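EccC5 (Mycobacterium xenopi RIVM700367, PDB 7B9F) probably serves as the FtsK/SpoIIIE-type, P-loop ATPase component of the mycobacterial ESX-5 type VII secretion system, helping to power protein export. Local coordinates at residues 16-30 with 173-187. Residues are numbered along the deposited sequence; the frame is centred on the assembly and turned at random.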
loop_
_atom_site.group_PDB
_atom_site.type_symbol
_atom_site.label_atom_id
_atom_site.label_comp_id
_atom_site.label_asym_id
_atom_site.label_seq_id
_atom_site.Cartn_x
_atom_site.Cartn_y
_atom_site.Cartn_z
ATOM N N VAL C 16 -6.374 35.114 9.100
ATOM C CA VAL C 16 -4.951 35.031 9.385
ATOM C C VAL C 16 -4.574 36.226 10.247
ATOM O O VAL C 16 -5.113 37.325 10.076
ATOM C CB VAL C 16 -4.110 34.961 8.090
ATOM C CG1 VAL C 16 -4.179 36.256 7.293
ATOM C CG2 VAL C 16 -2.678 34.604 8.405
ATOM N N LYS C 17 -3.713 35.993 11.231
ATOM C CA LYS C 17 -3.330 37.071 12.123
ATOM C C LYS C 17 -1.836 37.333 12.048
ATOM O O LYS C 17 -1.038 36.388 12.029
ATOM C CB LYS C 17 -3.756 36.768 13.567
ATOM C CG LYS C 17 -3.083 35.589 14.226
ATOM C CD LYS C 17 -3.557 35.424 15.654
ATOM C CE LYS C 17 -4.980 34.910 15.710
ATOM N NZ LYS C 17 -5.118 33.523 15.183
ATOM N N PRO C 18 -1.431 38.588 11.915
ATOM C CA PRO C 18 -0.003 38.912 11.938
ATOM C C PRO C 18 0.583 38.749 13.332
ATOM O O PRO C 18 -0.130 38.805 14.335
ATOM C CB PRO C 18 0.039 40.372 11.477
ATOM C CG PRO C 18 -1.267 40.597 10.800
ATOM C CD PRO C 18 -2.246 39.743 11.528
ATOM N N GLU C 19 1.894 38.528 13.384
ATOM C CA GLU C 19 2.622 38.433 14.638
ATOM C C GLU C 19 3.937 39.177 14.507
ATOM O O GLU C 19 4.328 39.609 13.421
ATOM C CB GLU C 19 2.927 36.987 15.044
ATOM C CG GLU C 19 1.734 36.141 15.405
ATOM C CD GLU C 19 1.046 35.555 14.190
ATOM O OE1 GLU C 19 1.544 35.765 13.062
ATOM O OE2 GLU C 19 0.016 34.874 14.361
ATOM N N ASN C 20 4.613 39.331 15.639
ATOM C CA ASN C 20 5.973 39.849 15.664
ATOM C C ASN C 20 6.707 39.105 16.764
ATOM O O ASN C 20 6.348 39.222 17.938
ATOM C CB ASN C 20 5.982 41.359 15.904
ATOM C CG ASN C 20 7.351 41.971 15.726
ATOM O OD1 ASN C 20 8.326 41.279 15.445
ATOM N ND2 ASN C 20 7.433 43.285 15.887
ATOM N N ILE C 21 7.719 38.331 16.386
ATOM C CA ILE C 21 8.400 37.412 17.287
ATOM C C ILE C 21 9.884 37.729 17.250
ATOM O O ILE C 21 10.515 37.634 16.193
ATOM C CB ILE C 21 8.159 35.949 16.906
ATOM C CG1 ILE C 21 6.666 35.649 16.862
ATOM C CG2 ILE C 21 8.849 35.039 17.888
ATOM C CD1 ILE C 21 5.988 35.806 18.191
ATOM N N VAL C 22 10.444 38.115 18.395
ATOM C CA VAL C 22 11.884 38.314 18.487
ATOM C C VAL C 22 12.583 36.968 18.609
ATOM O O VAL C 22 12.127 36.069 19.325
ATOM C CB VAL C 22 12.225 39.246 19.658
ATOM C CG1 VAL C 22 11.744 40.648 19.350
ATOM C CG2 VAL C 22 11.571 38.762 20.936
ATOM N N LEU C 23 13.678 36.809 17.876
ATOM C CA LEU C 23 14.469 35.599 17.958
ATOM C C LEU C 23 15.241 35.558 19.272
ATOM O O LEU C 23 15.528 36.598 19.865
ATOM C CB LEU C 23 15.433 35.526 16.779
ATOM C CG LEU C 23 14.771 35.308 15.428
ATOM C CD1 LEU C 23 15.801 35.334 14.321
ATOM C CD2 LEU C 23 14.034 33.995 15.444
ATOM N N PRO C 24 15.588 34.365 19.754
ATOM C CA PRO C 24 16.365 34.278 20.992
ATOM C C PRO C 24 17.821 34.654 20.779
ATOM O O PRO C 24 18.385 34.456 19.704
ATOM C CB PRO C 24 16.227 32.804 21.395
ATOM C CG PRO C 24 15.168 32.250 20.513
ATOM C CD PRO C 24 15.259 33.027 19.261
ATOM N N THR C 25 18.424 35.194 21.824
ATOM C CA THR C 25 19.819 35.604 21.761
ATOM C C THR C 25 20.735 34.389 21.840
ATOM O O THR C 25 20.590 33.571 22.751
ATOM C CB THR C 25 20.127 36.563 22.899
ATOM O OG1 THR C 25 19.226 37.675 22.844
ATOM C CG2 THR C 25 21.543 37.060 22.793
ATOM N N PRO C 26 21.676 34.237 20.915
ATOM C CA PRO C 26 22.580 33.086 20.954
ATOM C C PRO C 26 23.534 33.158 22.131
ATOM O O PRO C 26 23.751 34.210 22.731
ATOM C CB PRO C 26 23.343 33.191 19.635
ATOM C CG PRO C 26 22.487 34.009 18.773
ATOM C CD PRO C 26 21.822 34.995 19.669
ATOM N N LEU C 27 24.112 32.007 22.452
ATOM C CA LEU C 27 25.021 31.919 23.580
ATOM C C LEU C 27 26.355 32.574 23.247
ATOM O O LEU C 27 26.638 32.935 22.104
ATOM C CB LEU C 27 25.241 30.465 23.978
ATOM C CG LEU C 27 23.976 29.670 24.257
ATOM C CD1 LEU C 27 24.348 28.267 24.662
ATOM C CD2 LEU C 27 23.163 30.346 25.337
ATOM N N SER C 28 27.179 32.733 24.274
ATOM C CA SER C 28 28.494 33.334 24.141
ATOM C C SER C 28 29.508 32.499 24.900
ATOM O O SER C 28 29.179 31.894 25.921
ATOM C CB SER C 28 28.495 34.757 24.665
ATOM O OG SER C 28 27.360 35.454 24.193
ATOM N N VAL C 29 30.737 32.461 24.401
ATOM C CA VAL C 29 31.781 31.671 25.044
ATOM C C VAL C 29 33.130 32.371 24.891
ATOM O O VAL C 29 33.437 32.907 23.817
ATOM C CB VAL C 29 31.780 30.229 24.502
ATOM C CG1 VAL C 29 32.179 30.164 23.037
ATOM C CG2 VAL C 29 32.683 29.343 25.330
ATOM N N PRO C 30 33.927 32.470 25.950
ATOM C CA PRO C 30 35.252 33.080 25.830
ATOM C C PRO C 30 36.260 32.096 25.268
ATOM O O PRO C 30 36.264 30.915 25.644
ATOM C CB PRO C 30 35.594 33.462 27.274
ATOM C CG PRO C 30 34.840 32.490 28.097
ATOM C CD PRO C 30 33.569 32.203 27.354
ATOM N N GLU C 173 3.494 35.664 7.828
ATOM C CA GLU C 173 2.905 36.745 8.595
ATOM C C GLU C 173 3.658 37.033 9.881
ATOM O O GLU C 173 3.496 38.120 10.439
ATOM C CB GLU C 173 1.451 36.418 8.919
ATOM C CG GLU C 173 0.487 36.481 7.736
ATOM C CD GLU C 173 0.091 37.891 7.307
ATOM O OE1 GLU C 173 -1.090 38.070 6.945
ATOM O OE2 GLU C 173 0.927 38.819 7.314
ATOM N N VAL C 174 4.472 36.103 10.361
ATOM C CA VAL C 174 5.329 36.377 11.504
ATOM C C VAL C 174 6.527 37.185 11.032
ATOM O O VAL C 174 7.117 36.900 9.984
ATOM C CB VAL C 174 5.753 35.077 12.205
ATOM C CG1 VAL C 174 4.556 34.427 12.840
ATOM C CG2 VAL C 174 6.379 34.109 11.236
ATOM N N THR C 175 6.854 38.231 11.765
ATOM C CA THR C 175 8.003 39.067 11.453
ATOM C C THR C 175 9.084 38.766 12.476
ATOM O O THR C 175 8.954 39.125 13.649
ATOM C CB THR C 175 7.625 40.543 11.466
ATOM O OG1 THR C 175 6.773 40.805 12.585
ATOM C CG2 THR C 175 6.895 40.902 10.191
ATOM N N TRP C 176 10.142 38.101 12.037
ATOM C CA TRP C 176 11.205 37.690 12.943
ATOM C C TRP C 176 11.995 38.911 13.370
ATOM O O TRP C 176 12.761 39.475 12.588
ATOM C CB TRP C 176 12.097 36.655 12.278
ATOM C CG TRP C 176 11.366 35.423 11.937
ATOM C CD1 TRP C 176 11.169 34.915 10.698
ATOM C CD2 TRP C 176 10.720 34.530 12.847
ATOM N NE1 TRP C 176 10.442 33.757 10.773
ATOM C CE2 TRP C 176 10.155 33.501 12.085
ATOM C CE3 TRP C 176 10.569 34.500 14.234
ATOM C CZ2 TRP C 176 9.449 32.455 12.658
ATOM C CZ3 TRP C 176 9.869 33.466 14.799
ATOM C CH2 TRP C 176 9.318 32.457 14.015
ATOM N N GLY C 177 11.783 39.338 14.611
ATOM C CA GLY C 177 12.576 40.426 15.148
ATOM C C GLY C 177 14.042 40.046 15.232
ATOM O O GLY C 177 14.392 38.914 15.571
ATOM N N GLU C 178 14.894 40.994 14.886
ATOM C CA GLU C 178 16.334 40.828 14.972
ATOM C C GLU C 178 16.716 40.607 16.428
ATOM O O GLU C 178 16.343 41.423 17.282
ATOM C CB GLU C 178 17.003 42.085 14.417
ATOM C CG GLU C 178 18.509 42.054 14.166
ATOM C CD GLU C 178 19.043 40.725 13.678
ATOM O OE1 GLU C 178 18.489 40.152 12.714
ATOM O OE2 GLU C 178 20.036 40.253 14.264
ATOM N N PRO C 179 17.409 39.520 16.767
ATOM C CA PRO C 179 17.743 39.275 18.175
ATOM C C PRO C 179 18.738 40.300 18.686
ATOM O O PRO C 179 19.786 40.527 18.083
ATOM C CB PRO C 179 18.340 37.867 18.159
ATOM C CG PRO C 179 18.852 37.699 16.792
ATOM C CD PRO C 179 17.897 38.435 15.903
ATOM N N GLN C 180 18.384 40.937 19.790
ATOM C CA GLN C 180 19.247 41.934 20.389
ATOM C C GLN C 180 20.301 41.264 21.264
ATOM O O GLN C 180 20.210 40.078 21.592
ATOM C CB GLN C 180 18.410 42.927 21.184
ATOM C CG GLN C 180 17.705 42.313 22.370
ATOM C CD GLN C 180 16.833 43.312 23.096
ATOM O OE1 GLN C 180 16.794 44.489 22.741
ATOM N NE2 GLN C 180 16.123 42.848 24.116
ATOM N N ASN C 181 21.318 42.052 21.630
ATOM C CA ASN C 181 22.470 41.601 22.416
ATOM C C ASN C 181 23.219 40.466 21.728
ATOM O O ASN C 181 23.647 39.507 22.369
ATOM C CB ASN C 181 22.063 41.192 23.831
ATOM C CG ASN C 181 21.509 42.340 24.623
ATOM O OD1 ASN C 181 20.335 42.347 24.985
ATOM N ND2 ASN C 181 22.349 43.330 24.895
ATOM N N MET C 182 23.376 40.573 20.415
ATOM C CA MET C 182 24.189 39.613 19.687
ATOM C C MET C 182 25.636 39.708 20.150
ATOM O O MET C 182 26.203 40.807 20.171
ATOM C CB MET C 182 24.115 39.872 18.187
ATOM C CG MET C 182 22.809 39.484 17.545
ATOM S SD MET C 182 22.614 37.706 17.340
ATOM C CE MET C 182 24.267 37.218 16.858
ATOM N N PRO C 183 26.258 38.602 20.539
ATOM C CA PRO C 183 27.681 38.640 20.873
ATOM C C PRO C 183 28.523 38.833 19.626
ATOM O O PRO C 183 28.086 38.585 18.501
ATOM C CB PRO C 183 27.934 37.271 21.504
ATOM C CG PRO C 183 26.888 36.408 20.934
ATOM C CD PRO C 183 25.681 37.267 20.737
ATOM N N THR C 184 29.748 39.299 19.842
ATOM C CA THR C 184 30.663 39.495 18.732
ATOM C C THR C 184 31.059 38.155 18.130
ATOM O O THR C 184 30.938 37.101 18.756
ATOM C CB THR C 184 31.911 40.248 19.176
ATOM O OG1 THR C 184 32.837 40.308 18.086
ATOM C CG2 THR C 184 32.564 39.544 20.340
ATOM N N ASP C 185 31.551 38.213 16.894
ATOM C CA ASP C 185 31.738 37.010 16.096
ATOM C C ASP C 185 32.818 36.089 16.642
ATOM O O ASP C 185 32.880 34.926 16.236
ATOM C CB ASP C 185 32.062 37.399 14.659
ATOM C CG ASP C 185 30.881 38.029 13.958
ATOM O OD1 ASP C 185 29.733 37.692 14.313
ATOM O OD2 ASP C 185 31.097 38.871 13.062
ATOM N N ILE C 186 33.666 36.567 17.544
ATOM C CA ILE C 186 34.623 35.672 18.174
ATOM C C ILE C 186 34.041 35.030 19.431
ATOM O O ILE C 186 34.402 33.900 19.772
ATOM C CB ILE C 186 35.942 36.416 18.461
ATOM C CG1 ILE C 186 37.049 35.430 18.829
ATOM C CG2 ILE C 186 35.770 37.482 19.529
ATOM C CD1 ILE C 186 37.436 34.516 17.698
ATOM N N GLU C 187 33.116 35.702 20.107
ATOM C CA GLU C 187 32.486 35.142 21.289
ATOM C C GLU C 187 31.307 34.245 20.960
ATOM O O GLU C 187 30.822 33.542 21.849
ATOM C CB GLU C 187 32.017 36.265 22.216
ATOM C CG GLU C 187 33.138 37.007 22.914
ATOM C CD GLU C 187 33.757 36.206 24.038
ATOM O OE1 GLU C 187 33.004 35.553 24.789
ATOM O OE2 GLU C 187 34.997 36.234 24.177
#
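Ile21 and Gly177 show how two extended stretches, 16-30 and 173-187, can satisfy one another's backbones without belonging to a large sheet. Ile21 N donates to Thr175 O (3.1 Å), Ile21 O accepts from Gly177 N, and Leu23 N returns to Gly177 O at 3.2 Å, the zigzag of a parallel pair. Strands 19-22 and 174-177 run parallel to within 24° of each other. Upstream the pairing slackens: the amides of Glu19 and Thr175 form only weak bonds, to Glu173 O and Glu19 O. A side chain compensates, for Thr175 OG1, set between its own N and carbonyl carbon (chi1 42°), donates to a lone pair of Glu19 O in the carbonyl plane (2.8 Å).

Beyond the strands, where prolines interrupt the supply of N-H groups, Thr25 OG1 gives its proton to Gln180 O, approaching nearly along the C=O axis. Farther on, Val29 N donates a hydrogen bond to Glu187 O (2.8 Å). Two polar side-chain ends find partners beyond the segments: Glu173 OE2 forms a salt bridge with Arg381, and Trp176 NE1 donates to Gln203 O.

Apolar contacts fill in between. Ile21 lies alongside the Trp176 ring with CG2 3.6 Å from CZ3, Leu23 crosses at about a right angle to bring CD2 to CE3, and Pro26 CD rests on Met182 SD. Helix 190-202 receives Leu23, Pro26 and Pro179, while Pro24 packs on helix 97-132. Together these segments make a short two-stranded parallel sheet, continued by proline-rich extended chain and bound against two helices, a sheet separate from the large mixed sheet, although strand 174-177 follows strand 162-170 of that sheet closely in the chain.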